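Local coordinates for protein 2',5'-phosphodiesterase 12 (Homo sapiens, PDB 4Z0V) that belongs to the endonuclease/exonuclease/phosphatase family, carries an E-set-type N-terminal domain, and holds a bound magnesium ion, at residues A[378-383]-A[413-418]. Numbering follows the deposited sequence.
Sequences PAYTNY and EEVTTH
Val415 reaches from the short helix 412-416 to two tyrosine rings, Tyr380 and Tyr383. Its branch CG1 does most of the touching. CG1 sits over one face of the Tyr383 ring, 3.9 Å from the ring centroid and 29° off the normal, a CH-pi contact. It is displaced toward the CG-CD1 bond, with Tyr383 CD1 to Val415 CG1 at 3.6 Å. The same methyl meets Tyr380, where CE1 is 3.8 Å from Val415 CG1. Tyr380 and Val415 point at each other. The tyrosine hydroxyl oxygen comes close to the root of the valine branches, with Tyr380 OH to Val415 CB at 3.5 Å. Val415 CG2 lies in the plane of the Tyr380 ring, at its edge. Val415 has CG1 anti to the backbone N (chi1 167°), which brings CG1 to both rings and CG2 to Tyr380 alone.

Further out on Tyr383, the methyl CG2 of Thr416 is 3.6 Å from Tyr383 OH and also touches CE1. With chi1 at 60°, Thr416 OG1 turns back to hydrogen-bond the carbonyl oxygen of His412, while CG2 is left to meet the tyrosine. Tyr383 CD2 also lies over the centre of the Tyr380 ring, 3.4 Å above its plane.

Both segments belong to the endonuclease/exonuclease/phosphatase family region. The contact joins helix 412-416 to the start of strand 382-384 and the loop before it; this strand pairs antiparallel with strand 387-397 in a mixed sheet. A classic bulge sets Thr381 and Asn382 opposite the single residue Gly389. The side chain of Tyr383 is about 12 Å from the bound magnesium ion. Apolar packing thus joins the segments directly, while direction probably comes from His412, whose ND1 is hydrogen-bonded to Tyr380 OH and whose ring meets Tyr383.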
ATOM      1  N   PRO A 378       9.469 -13.659   7.428  1.00 18.86           N
ATOM      2  CA  PRO A 378       8.364 -14.249   8.210  1.00 18.19           C
ATOM      3  C   PRO A 378       7.947 -15.611   7.662  1.00 19.40           C
ATOM      4  O   PRO A 378       8.188 -15.909   6.486  1.00 17.65           O
ATOM      5  CB  PRO A 378       7.218 -13.240   8.029  1.00 20.31           C
ATOM      6  CG  PRO A 378       7.872 -11.959   7.640  1.00 26.66           C
ATOM      7  CD  PRO A 378       9.085 -12.351   6.841  1.00 22.07           C
ATOM      8  N   ALA A 379       7.293 -16.426   8.504  1.00 16.48           N
ATOM      9  CA  ALA A 379       6.761 -17.733   8.115  1.00 17.18           C
ATOM     10  C   ALA A 379       5.864 -17.546   6.869  1.00 18.78           C
ATOM     11  O   ALA A 379       5.921 -18.337   5.934  1.00 16.20           O
ATOM     12  CB  ALA A 379       5.970 -18.349   9.280  1.00 18.35           C
ATOM     13  N   TYR A 380       5.111 -16.423   6.816  1.00 14.11           N
ATOM     14  CA  TYR A 380       4.291 -16.101   5.633  1.00 11.96           C
ATOM     15  C   TYR A 380       3.808 -14.651   5.704  1.00 15.33           C
ATOM     16  O   TYR A 380       3.702 -14.080   6.790  1.00 15.36           O
ATOM     17  CB  TYR A 380       3.057 -17.055   5.484  1.00 11.69           C
ATOM     18  CG  TYR A 380       2.263 -17.188   6.766  1.00 13.78           C
ATOM     19  CD1 TYR A 380       1.364 -16.201   7.161  1.00 13.97           C
ATOM     20  CD2 TYR A 380       2.381 -18.323   7.569  1.00 14.40           C
ATOM     21  CE1 TYR A 380       0.653 -16.302   8.355  1.00 15.30           C
ATOM     22  CE2 TYR A 380       1.672 -18.438   8.765  1.00 15.04           C
ATOM     23  CZ  TYR A 380       0.827 -17.415   9.165  1.00 17.72           C
ATOM     24  OH  TYR A 380       0.127 -17.509  10.339  1.00 15.73           O
ATOM     25  N   THR A 381       3.518 -14.078   4.547  1.00 12.43           N
ATOM     26  CA  THR A 381       2.914 -12.744   4.409  1.00 12.85           C
ATOM     27  C   THR A 381       1.619 -12.900   3.604  1.00 15.89           C
ATOM     28  O   THR A 381       0.905 -11.934   3.379  1.00 14.10           O
ATOM     29  CB  THR A 381       3.889 -11.737   3.753  1.00 16.72           C
ATOM     30  OG1 THR A 381       4.161 -12.161   2.423  1.00 12.91           O
ATOM     31  CG2 THR A 381       5.208 -11.602   4.517  1.00 15.74           C
ATOM     32  N   ASN A 382       1.355 -14.113   3.125  1.00 11.88           N
ATOM     33  CA  ASN A 382       0.169 -14.458   2.363  1.00 10.20           C
ATOM     34  C   ASN A 382      -0.344 -15.776   2.921  1.00 13.62           C
ATOM     35  O   ASN A 382       0.444 -16.711   3.026  1.00 14.08           O
ATOM     36  CB  ASN A 382       0.500 -14.542   0.884  1.00  8.50           C
ATOM     37  CG  ASN A 382      -0.634 -15.052   0.007  1.00 24.16           C
ATOM     38  OD1 ASN A 382      -0.510 -16.075  -0.623  1.00 29.56           O
ATOM     39  ND2 ASN A 382      -1.704 -14.298  -0.153  1.00 19.98           N
ATOM     40  N   TYR A 383      -1.619 -15.838   3.366  1.00 10.72           N
ATOM     41  CA  TYR A 383      -2.098 -17.092   3.993  1.00 10.32           C
ATOM     42  C   TYR A 383      -3.534 -17.369   3.558  1.00 13.93           C
ATOM     43  O   TYR A 383      -4.468 -16.724   4.036  1.00 12.67           O
ATOM     44  CB  TYR A 383      -1.985 -16.980   5.519  1.00 11.50           C
ATOM     45  CG  TYR A 383      -2.157 -18.306   6.224  1.00 13.21           C
ATOM     46  CD1 TYR A 383      -3.425 -18.811   6.503  1.00 14.24           C
ATOM     47  CD2 TYR A 383      -1.054 -19.089   6.555  1.00 15.06           C
ATOM     48  CE1 TYR A 383      -3.589 -20.027   7.157  1.00 14.36           C
ATOM     49  CE2 TYR A 383      -1.209 -20.325   7.182  1.00 15.87           C
ATOM     50  CZ  TYR A 383      -2.481 -20.792   7.469  1.00 22.29           C
ATOM     51  OH  TYR A 383      -2.666 -22.021   8.045  1.00 19.36           O
ATOM     52  N   GLU A 413      -2.466 -17.988  15.534  1.00 16.86           N
ATOM     53  CA  GLU A 413      -3.827 -18.181  16.073  1.00 17.56           C
ATOM     54  C   GLU A 413      -4.789 -17.122  15.495  1.00 19.89           C
ATOM     55  O   GLU A 413      -5.884 -17.464  15.042  1.00 18.80           O
ATOM     56  CB  GLU A 413      -3.828 -18.131  17.611  1.00 19.66           C
ATOM     57  N   GLU A 414      -4.326 -15.857  15.414  1.00 17.23           N
ATOM     58  CA  GLU A 414      -5.101 -14.755  14.847  1.00 15.74           C
ATOM     59  C   GLU A 414      -5.375 -14.975  13.357  1.00 19.08           C
ATOM     60  O   GLU A 414      -6.474 -14.713  12.890  1.00 20.29           O
ATOM     61  CB  GLU A 414      -4.336 -13.439  15.034  1.00 16.27           C
ATOM     62  CG  GLU A 414      -4.448 -12.846  16.426  1.00 24.09           C
ATOM     63  CD  GLU A 414      -3.797 -11.482  16.471  1.00 36.46           C
ATOM     64  OE1 GLU A 414      -2.548 -11.408  16.420  1.00 26.44           O
ATOM     65  OE2 GLU A 414      -4.545 -10.482  16.517  1.00 31.01           O
ATOM     66  N   VAL A 415      -4.378 -15.480  12.626  1.00 13.86           N
ATOM     67  CA  VAL A 415      -4.459 -15.702  11.199  1.00 12.80           C
ATOM     68  C   VAL A 415      -5.422 -16.850  10.894  1.00 18.62           C
ATOM     69  O   VAL A 415      -6.093 -16.799   9.864  1.00 17.47           O
ATOM     70  CB  VAL A 415      -3.031 -15.963  10.616  1.00 14.97           C
ATOM     71  CG1 VAL A 415      -3.091 -16.520   9.197  1.00 13.86           C
ATOM     72  CG2 VAL A 415      -2.207 -14.685  10.633  1.00 14.94           C
ATOM     73  N   THR A 416      -5.495 -17.864  11.776  1.00 17.83           N
ATOM     74  CA  THR A 416      -6.304 -19.058  11.494  1.00 18.76           C
ATOM     75  C   THR A 416      -7.653 -19.128  12.235  1.00 23.91           C
ATOM     76  O   THR A 416      -8.321 -20.171  12.149  1.00 22.67           O
ATOM     77  CB  THR A 416      -5.490 -20.332  11.777  1.00 23.81           C
ATOM     78  OG1 THR A 416      -5.099 -20.332  13.158  1.00 19.65           O
ATOM     79  CG2 THR A 416      -4.249 -20.439  10.876  1.00 25.18           C
ATOM     80  N   THR A 417      -8.085 -18.043  12.906  1.00 21.71           N
ATOM     81  CA  THR A 417      -9.372 -18.014  13.640  1.00 21.81           C
ATOM     82  C   THR A 417     -10.532 -18.337  12.687  1.00 24.91           C
ATOM     83  O   THR A 417     -11.451 -19.082  13.049  1.00 23.11           O
ATOM     84  CB  THR A 417      -9.567 -16.648  14.356  1.00 30.33           C
ATOM     85  OG1 THR A 417      -8.485 -16.439  15.253  1.00 31.52           O
ATOM     86  CG2 THR A 417     -10.869 -16.564  15.157  1.00 30.24           C
ATOM     87  N   HIS A 418     -10.465 -17.825  11.454  1.00 20.25           N
ATOM     88  CA  HIS A 418     -11.511 -18.073  10.467  1.00 19.64           C
ATOM     89  C   HIS A 418     -10.903 -18.812   9.260  1.00 18.77           C
ATOM     90  O   HIS A 418     -11.155 -18.491   8.095  1.00 15.52           O
ATOM     91  CB  HIS A 418     -12.182 -16.730  10.102  1.00 20.47           C
ATOM     92  CG  HIS A 418     -12.640 -15.967  11.307  1.00 24.02           C
ATOM     93  ND1 HIS A 418     -13.825 -16.282  11.957  1.00 26.26           N
ATOM     94  CD2 HIS A 418     -12.051 -14.932  11.953  1.00 25.76           C
ATOM     95  CE1 HIS A 418     -13.914 -15.440  12.971  1.00 25.53           C
ATOM     96  NE2 HIS A 418     -12.873 -14.609  13.013  1.00 25.84           N
TER